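Local coordinates for 5-formaminoimidazole-4-carboxamide-1-(beta)-D-ribofuranosyl 5'-monophosphate synthetase (Methanocaldococcus jannaschii, PDB 2R7M), which catalyses the ATP- and formate-dependent formylation of AICAR to FAICAR, a folate-independent step of purine biosynthesis, at residues 209-214 / 294-299; 223-228 / 261-266. One frame throughout, in Å; residues are numbered along the deposited sequence.

Contact 1 of 2, residues 209-214 / 294-299; sequences IHYFYS and FCLQSL. With AMP (adenosine monophosphate), chain E.
Y211 and F294 form a hydrogen-bonded pair in the antiparallel meeting of strands 209-214 and 294-299, and their side chains lie on the same face of the sheet. Four backbone bonds hold the register. Y211 N donates to F294 O over 2.7 Å, nearly in line with the carbonyl (171° at the oxygen), and F294 N answers to Y211 O. I209 and L296 exchange the other two bonds, while H210 and C295 form the non-hydrogen-bonded pair between them.

The side chains exemplify a cross-strand aromatic pair. The F294 CG stands between its own backbone N and carbonyl carbon (chi1 69°), which swings the ring back over the neighbouring strand. Its face then receives Y211 CB in a CH-pi contact, 3.6 Å from the centroid. The two ring planes lie only 10° apart but are slid so far that they barely overlap. A leucine in place of F294 would probably leave Y211 CB without its aromatic cover. Farther along, Y211 CE2 rests on L296 CG at 3.8 Å.

On the other face, C295 SG approaches the H210 ring obliquely, 3.6 Å from H210 CE1; H210 NE2 bonds to D226.

In this five-stranded antiparallel sheet of the ATP-grasp region, strand 294-299 also carries Q297, a predicted magnesium-binding residue. Helix 268-285 takes the Y211 hydroxyl at V271 O, helix 339-353 packs on H210 and F212, and strands 219-230 and 306-312 flank the pair.

Contact 2 of 2, residues 223-228 / 261-266; sequences LGMDKR and VVIRES. With AMP (adenosine monophosphate), chain F; AMP (adenosine monophosphate), chain B.
The phosphate oxygen O3P of AMP (chain F) is gripped twice from segment 261-266, first by S266 OG, which donates to this O3P over 2.7 Å. R264 NE reaches the same O3P over 2.9 Å in an almost straight bond (176° at the hydrogen). The R264 side chain runs extended from CG to NE, with CG anti to the backbone N (chi1 -175°), and sets the phosphorus at the edge of its guanidinium, in plane.

Segment 223-228 meets a second nucleotide. There the guanidinium of R228 turns one face to AMP (chain B), whose C2 sits over its centre, 3.4 Å from R228 CZ. The same guanidinium is held by a salt bridge, R228 NH1 to the syn lone pair of D226 OD2 at 3.1 Å, and by D316 through NH2. D226, whose other oxygen goes to H210, also bonds to N258, an AICAR-binding residue, consistent with a second-shell role. Because AMP is bonded by N258 of one subunit and by R264 and S266 of another, these are probably AICAR sites completed across interfaces, with AMP in the substrate's place.

The pair illustrates an edge of the chain's own sheet whose polar ends reach nucleotide while its middle is apolar. M225, extended beyond CG, brings its CE to 3.9 Å from I263 CG2; M225 CB lies 4.1 Å from V261 CG1.

Strand 219-230 is flanked by strands 205-214 and 253-263, and I263 packs on helix 268-285. Beyond them, V262 and I263 pair antiparallel with a strand of the second subunit, carrying the sheet across the interface.

How the contacts relate
Contacts 1 and 2 belong to one antiparallel sheet, their centres about 11 Å apart, with contact 2 nested in the chain between the segments of contact 1. Strands 205-214 and 219-230 join them: L223 and G224 form a classic beta bulge opposite H210, whose N lies 2.8 Å from G224 O, while H210 NE2 lies 2.5 Å from D226 OD1. F212 CB also packs on L223 CD2 at 3.7 Å. Around this sheet the binding sites gather. L299 CD1 of contact 1 touches C2 of AMP (chain E) at 3.7 Å, a nucleotide held by ATP-site residues, whereas contact 2 borders N258 of the AICAR site. Q297, a predicted magnesium ligand, comes near R228.

Contact 1 of 2, residues 209-214 / 294-299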
loop_
_atom_site.group_PDB
_atom_site.type_symbol
_atom_site.label_atom_id
_atom_site.label_comp_id
_atom_site.label_asym_id
_atom_site.label_seq_id
_atom_site.Cartn_x
_atom_site.Cartn_y
_atom_site.Cartn_z
ATOM N N ILE A 209 7.918 -26.405 8.980
ATOM C CA ILE A 209 6.927 -25.992 8.008
ATOM C C ILE A 209 5.632 -25.610 8.702
ATOM O O ILE A 209 5.047 -26.392 9.440
ATOM C CB ILE A 209 6.731 -27.065 6.938
ATOM C CG1 ILE A 209 8.086 -27.353 6.279
ATOM C CG2 ILE A 209 5.753 -26.599 5.875
ATOM C CD1 ILE A 209 8.187 -28.712 5.648
ATOM N N HIS A 210 5.212 -24.373 8.476
ATOM C CA HIS A 210 4.027 -23.832 9.117
ATOM C C HIS A 210 2.828 -23.902 8.169
ATOM O O HIS A 210 2.828 -23.303 7.089
ATOM C CB HIS A 210 4.315 -22.402 9.591
ATOM C CG HIS A 210 5.519 -22.317 10.478
ATOM N ND1 HIS A 210 5.492 -22.687 11.807
ATOM C CD2 HIS A 210 6.799 -21.968 10.210
ATOM C CE1 HIS A 210 6.697 -22.543 12.325
ATOM N NE2 HIS A 210 7.511 -22.118 11.374
ATOM N N TYR A 211 1.819 -24.659 8.583
ATOM C CA TYR A 211 0.602 -24.818 7.800
ATOM C C TYR A 211 -0.584 -24.168 8.507
ATOM O O TYR A 211 -0.556 -23.933 9.712
ATOM C CB TYR A 211 0.248 -26.296 7.606
ATOM C CG TYR A 211 1.290 -27.203 6.997
ATOM C CD1 TYR A 211 1.241 -27.538 5.664
ATOM C CD2 TYR A 211 2.290 -27.784 7.788
ATOM C CE1 TYR A 211 2.172 -28.396 5.105
ATOM C CE2 TYR A 211 3.228 -28.648 7.240
ATOM C CZ TYR A 211 3.165 -28.949 5.901
ATOM O OH TYR A 211 4.081 -29.810 5.346
ATOM N N PHE A 212 -1.635 -23.896 7.746
ATOM C CA PHE A 212 -2.904 -23.478 8.317
ATOM C C PHE A 212 -4.001 -24.306 7.668
ATOM O O PHE A 212 -4.120 -24.340 6.434
ATOM C CB PHE A 212 -3.149 -21.987 8.061
ATOM C CG PHE A 212 -4.357 -21.429 8.776
ATOM C CD1 PHE A 212 -4.235 -20.882 10.029
ATOM C CD2 PHE A 212 -5.614 -21.455 8.182
ATOM C CE1 PHE A 212 -5.332 -20.358 10.694
ATOM C CE2 PHE A 212 -6.722 -20.931 8.844
ATOM C CZ PHE A 212 -6.579 -20.388 10.102
ATOM N N TYR A 213 -4.778 -25.011 8.484
ATOM C CA TYR A 213 -5.952 -25.692 7.945
ATOM C C TYR A 213 -7.188 -24.829 8.166
ATOM O O TYR A 213 -7.500 -24.445 9.290
ATOM C CB TYR A 213 -6.172 -27.090 8.535
ATOM C CG TYR A 213 -7.469 -27.681 8.026
ATOM C CD1 TYR A 213 -7.553 -28.237 6.758
ATOM C CD2 TYR A 213 -8.623 -27.638 8.793
ATOM C CE1 TYR A 213 -8.760 -28.755 6.275
ATOM C CE2 TYR A 213 -9.817 -28.150 8.317
ATOM C CZ TYR A 213 -9.882 -28.698 7.065
ATOM O OH TYR A 213 -11.093 -29.202 6.609
ATOM N N SER A 214 -7.868 -24.517 7.075
ATOM C CA SER A 214 -9.085 -23.735 7.129
ATOM C C SER A 214 -10.291 -24.667 7.059
ATOM O O SER A 214 -10.513 -25.320 6.041
ATOM C CB SER A 214 -9.111 -22.745 5.958
ATOM O OG SER A 214 -10.300 -21.976 5.974
ATOM N N PHE A 294 -0.656 -25.289 12.233
ATOM C CA PHE A 294 0.140 -26.433 12.699
ATOM C C PHE A 294 1.488 -26.503 11.985
ATOM O O PHE A 294 1.630 -26.035 10.851
ATOM C CB PHE A 294 -0.630 -27.774 12.615
ATOM C CG PHE A 294 -0.903 -28.260 11.209
ATOM C CD1 PHE A 294 -0.093 -29.229 10.626
ATOM C CD2 PHE A 294 -1.986 -27.778 10.484
ATOM C CE1 PHE A 294 -0.340 -29.689 9.342
ATOM C CE2 PHE A 294 -2.243 -28.239 9.191
ATOM C CZ PHE A 294 -1.422 -29.195 8.622
ATOM N N CYS A 295 2.474 -27.071 12.674
ATOM C CA CYS A 295 3.856 -27.110 12.191
ATOM C C CYS A 295 4.397 -28.537 12.137
ATOM O O CYS A 295 4.295 -29.288 13.109
ATOM C CB CYS A 295 4.742 -26.270 13.116
ATOM S SG CYS A 295 6.479 -26.163 12.644
ATOM N N LEU A 296 4.971 -28.908 11.000
ATOM C CA LEU A 296 5.791 -30.110 10.919
ATOM C C LEU A 296 7.253 -29.704 10.982
ATOM O O LEU A 296 7.747 -29.001 10.101
ATOM C CB LEU A 296 5.506 -30.884 9.628
ATOM C CG LEU A 296 4.101 -31.486 9.570
ATOM C CD1 LEU A 296 3.938 -32.382 8.342
ATOM C CD2 LEU A 296 3.786 -32.242 10.853
ATOM N N GLN A 297 7.941 -30.124 12.037
ATOM C CA GLN A 297 9.371 -29.830 12.183
ATOM C C GLN A 297 10.179 -30.997 11.634
ATOM O O GLN A 297 10.247 -32.066 12.234
ATOM C CB GLN A 297 9.699 -29.567 13.641
ATOM C CG GLN A 297 8.822 -28.481 14.221
ATOM C CD GLN A 297 8.588 -28.645 15.694
ATOM O OE1 GLN A 297 7.443 -28.706 16.148
ATOM N NE2 GLN A 297 9.671 -28.715 16.460
ATOM N N SER A 298 10.776 -30.789 10.473
ATOM C CA SER A 298 11.381 -31.877 9.731
ATOM C C SER A 298 12.859 -31.657 9.401
ATOM O O SER A 298 13.419 -30.578 9.616
ATOM C CB SER A 298 10.581 -32.122 8.451
ATOM O OG SER A 298 10.476 -30.927 7.701
ATOM N N LEU A 299 13.490 -32.708 8.896
ATOM C CA LEU A 299 14.857 -32.625 8.430
ATOM C C LEU A 299 14.867 -33.250 7.057
ATOM O O LEU A 299 14.263 -34.291 6.846
ATOM C CB LEU A 299 15.803 -33.363 9.384
ATOM C CG LEU A 299 16.053 -32.667 10.729
ATOM C CD1 LEU A 299 16.473 -33.651 11.829
ATOM C CD2 LEU A 299 17.061 -31.525 10.579
HETATM P P AMP E . 13.008 -31.638 20.029
HETATM O O1P AMP E . 12.109 -30.601 19.400
HETATM O O2P AMP E . 13.303 -31.431 21.488
HETATM O O3P AMP E . 12.669 -33.042 19.591
HETATM O "O5'" AMP E . 14.453 -31.437 19.361
HETATM C "C5'" AMP E . 15.339 -30.412 19.788
HETATM C "C4'" AMP E . 16.340 -30.257 18.659
HETATM O "O4'" AMP E . 17.143 -31.441 18.553
HETATM C "C3'" AMP E . 15.641 -30.130 17.310
HETATM O "O3'" AMP E . 15.252 -28.789 16.988
HETATM C "C2'" AMP E . 16.679 -30.680 16.353
HETATM O "O2'" AMP E . 17.566 -29.643 15.934
HETATM C "C1'" AMP E . 17.425 -31.725 17.183
HETATM N N9 AMP E . 16.829 -33.034 16.842
HETATM C C8 AMP E . 15.664 -33.502 17.330
HETATM N N7 AMP E . 15.362 -34.713 16.803
HETATM C C5 AMP E . 16.365 -35.040 15.962
HETATM C C6 AMP E . 16.691 -36.195 15.100
HETATM N N6 AMP E . 15.853 -37.256 15.013
HETATM N N1 AMP E . 17.827 -36.136 14.378
HETATM C C2 AMP E . 18.659 -35.075 14.440
HETATM N N3 AMP E . 18.434 -33.996 15.210
HETATM C C4 AMP E . 17.320 -33.920 15.976
#

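Contact 2 of 2, residues 223-228 / 261-266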
loop_
_atom_site.group_PDB
_atom_site.type_symbol
_atom_site.label_atom_id
_atom_site.label_comp_id
_atom_site.label_asym_id
_atom_site.label_seq_id
_atom_site.Cartn_x
_atom_site.Cartn_y
_atom_site.Cartn_z
ATOM N N LEU A 223 2.055 -21.419 4.925
ATOM C CA LEU A 223 2.214 -20.026 5.361
ATOM C C LEU A 223 3.666 -19.576 5.422
ATOM O O LEU A 223 3.988 -18.426 5.091
ATOM C CB LEU A 223 1.521 -19.792 6.715
ATOM C CG LEU A 223 0.060 -19.303 6.670
ATOM C CD1 LEU A 223 -0.029 -17.895 6.138
ATOM C CD2 LEU A 223 -0.837 -20.223 5.852
ATOM N N GLY A 224 4.542 -20.483 5.839
ATOM C CA GLY A 224 5.965 -20.184 5.928
ATOM C C GLY A 224 6.835 -21.303 6.481
ATOM O O GLY A 224 6.351 -22.399 6.774
ATOM N N MET A 225 8.130 -21.014 6.621
ATOM C CA MET A 225 9.114 -21.986 7.092
ATOM C C MET A 225 10.245 -21.270 7.796
ATOM O O MET A 225 10.630 -20.172 7.382
ATOM C CB MET A 225 9.736 -22.749 5.925
ATOM C CG MET A 225 8.779 -23.586 5.115
ATOM S SD MET A 225 9.676 -24.339 3.750
ATOM C CE MET A 225 8.295 -25.188 2.960
ATOM N N ASP A 226 10.779 -21.910 8.840
ATOM C CA ASP A 226 11.991 -21.466 9.511
ATOM C C ASP A 226 12.917 -22.641 9.845
ATOM O O ASP A 226 12.517 -23.808 9.832
ATOM C CB ASP A 226 11.648 -20.728 10.815
ATOM C CG ASP A 226 11.148 -21.674 11.923
ATOM O OD1 ASP A 226 9.995 -22.147 11.830
ATOM O OD2 ASP A 226 11.896 -21.925 12.905
ATOM N N LYS A 227 14.160 -22.318 10.175
ATOM C CA LYS A 227 15.029 -23.277 10.832
ATOM C C LYS A 227 15.334 -22.771 12.242
ATOM O O LYS A 227 15.455 -21.570 12.473
ATOM C CB LYS A 227 16.307 -23.514 10.024
ATOM C CG LYS A 227 17.314 -22.386 10.076
ATOM C CD LYS A 227 18.548 -22.738 9.262
ATOM C CE LYS A 227 19.805 -22.209 9.925
ATOM N NZ LYS A 227 21.031 -22.505 9.144
ATOM N N ARG A 228 15.436 -23.699 13.183
ATOM C CA ARG A 228 15.742 -23.374 14.567
ATOM C C ARG A 228 17.149 -22.826 14.737
ATOM O O ARG A 228 18.067 -23.157 13.977
ATOM C CB ARG A 228 15.593 -24.612 15.458
ATOM C CG ARG A 228 14.288 -25.351 15.300
ATOM C CD ARG A 228 13.118 -24.440 15.612
ATOM N NE ARG A 228 11.931 -25.198 15.998
ATOM C CZ ARG A 228 10.684 -24.865 15.667
ATOM N NH1 ARG A 228 10.450 -23.793 14.925
ATOM N NH2 ARG A 228 9.670 -25.620 16.066
ATOM N N VAL A 261 13.919 -19.622 5.903
ATOM C CA VAL A 261 14.432 -20.505 4.881
ATOM C C VAL A 261 13.303 -20.761 3.889
ATOM O O VAL A 261 12.135 -20.614 4.225
ATOM C CB VAL A 261 14.954 -21.834 5.516
ATOM C CG1 VAL A 261 13.800 -22.685 6.032
ATOM C CG2 VAL A 261 15.807 -22.622 4.518
ATOM N N VAL A 262 13.657 -21.097 2.654
ATOM C CA VAL A 262 12.674 -21.523 1.674
ATOM C C VAL A 262 13.109 -22.898 1.212
ATOM O O VAL A 262 14.301 -23.197 1.177
ATOM C CB VAL A 262 12.550 -20.517 0.464
ATOM C CG1 VAL A 262 11.880 -19.194 0.915
ATOM C CG2 VAL A 262 13.908 -20.222 -0.159
ATOM N N ILE A 263 12.156 -23.752 0.879
ATOM C CA ILE A 263 12.506 -25.070 0.370
ATOM C C ILE A 263 12.677 -25.016 -1.147
ATOM O O ILE A 263 12.233 -24.060 -1.803
ATOM C CB ILE A 263 11.449 -26.131 0.767
ATOM C CG1 ILE A 263 12.098 -27.516 0.859
ATOM C CG2 ILE A 263 10.275 -26.119 -0.221
ATOM C CD1 ILE A 263 11.254 -28.548 1.571
ATOM N N ARG A 264 13.349 -26.032 -1.686
ATOM C CA ARG A 264 13.461 -26.261 -3.128
ATOM C C ARG A 264 12.047 -26.455 -3.670
ATOM O O ARG A 264 11.281 -27.235 -3.114
ATOM C CB ARG A 264 14.300 -27.520 -3.355
ATOM C CG ARG A 264 14.652 -27.879 -4.776
ATOM C CD ARG A 264 15.567 -29.106 -4.749
ATOM N NE ARG A 264 15.917 -29.610 -6.073
ATOM C CZ ARG A 264 16.943 -30.423 -6.322
ATOM N NH1 ARG A 264 17.745 -30.811 -5.340
ATOM N NH2 ARG A 264 17.183 -30.834 -7.559
ATOM N N GLU A 265 11.688 -25.750 -4.743
ATOM C CA GLU A 265 10.277 -25.700 -5.134
ATOM C C GLU A 265 9.704 -27.060 -5.554
ATOM O O GLU A 265 8.536 -27.349 -5.287
ATOM C CB GLU A 265 10.029 -24.626 -6.205
ATOM C CG GLU A 265 8.565 -24.273 -6.389
ATOM C CD GLU A 265 8.351 -23.231 -7.473
ATOM O OE1 GLU A 265 8.831 -22.096 -7.293
ATOM O OE2 GLU A 265 7.695 -23.545 -8.498
ATOM N N SER A 266 10.525 -27.904 -6.183
ATOM C CA SER A 266 10.094 -29.269 -6.538
ATOM C C SER A 266 9.698 -30.135 -5.334
ATOM O O SER A 266 9.128 -31.217 -5.501
ATOM C CB SER A 266 11.157 -29.988 -7.377
ATOM O OG SER A 266 12.421 -30.004 -6.727
HETATM P P AMP F . 14.818 -29.463 -9.623
HETATM O O1P AMP F . 15.696 -30.682 -9.436
HETATM O O2P AMP F . 13.806 -29.614 -10.738
HETATM O O3P AMP F . 14.227 -28.915 -8.346
HETATM O "O5'" AMP F . 15.804 -28.281 -10.099
HETATM C "C5'" AMP F . 16.630 -28.394 -11.255
HETATM C "C4'" AMP F . 18.036 -27.860 -10.955
HETATM O "O4'" AMP F . 18.023 -26.464 -10.620
HETATM C "C3'" AMP F . 18.719 -28.573 -9.790
HETATM O "O3'" AMP F . 19.587 -29.592 -10.276
HETATM C "C2'" AMP F . 19.508 -27.499 -9.066
HETATM O "O2'" AMP F . 20.873 -27.462 -9.489
HETATM C "C1'" AMP F . 18.861 -26.195 -9.484
HETATM N N9 AMP F . 18.043 -25.697 -8.350
HETATM C C8 AMP F . 16.761 -26.025 -8.122
HETATM N N7 AMP F . 16.296 -25.407 -7.016
HETATM C C5 AMP F . 17.295 -24.661 -6.515
HETATM C C6 AMP F . 17.461 -23.759 -5.355
HETATM N N6 AMP F . 16.429 -23.545 -4.494
HETATM N N1 AMP F . 18.676 -23.182 -5.181
HETATM C C2 AMP F . 19.694 -23.403 -6.032
HETATM N N3 AMP F . 19.610 -24.212 -7.101
HETATM C C4 AMP F . 18.452 -24.859 -7.393
HETATM P P AMP B . 8.697 -20.266 26.342
HETATM O O1P AMP B . 9.630 -21.147 27.146
HETATM O O2P AMP B . 7.531 -19.732 27.144
HETATM O O3P AMP B . 9.390 -19.211 25.513
HETATM O "O5'" AMP B . 8.041 -21.227 25.226
HETATM C "C5'" AMP B . 7.326 -22.412 25.563
HETATM C "C4'" AMP B . 7.733 -23.559 24.630
HETATM O "O4'" AMP B . 7.406 -23.283 23.259
HETATM C "C3'" AMP B . 9.230 -23.862 24.660
HETATM O "O3'" AMP B . 9.496 -24.947 25.542
HETATM C "C2'" AMP B . 9.596 -24.229 23.235
HETATM O "O2'" AMP B . 9.590 -25.644 23.028
HETATM C "C1'" AMP B . 8.490 -23.636 22.386
HETATM N N9 AMP B . 9.021 -22.424 21.710
HETATM C C8 AMP B . 9.008 -21.187 22.230
HETATM N N7 AMP B . 9.558 -20.301 21.373
HETATM C C5 AMP B . 9.934 -20.976 20.274
HETATM C C6 AMP B . 10.579 -20.629 18.989
HETATM N N6 AMP B . 10.941 -19.345 18.723
HETATM N N1 AMP B . 10.807 -21.639 18.112
HETATM C C2 AMP B . 10.454 -22.906 18.383
HETATM N N3 AMP B . 9.868 -23.289 19.530
HETATM C C4 AMP B . 9.586 -22.382 20.500
#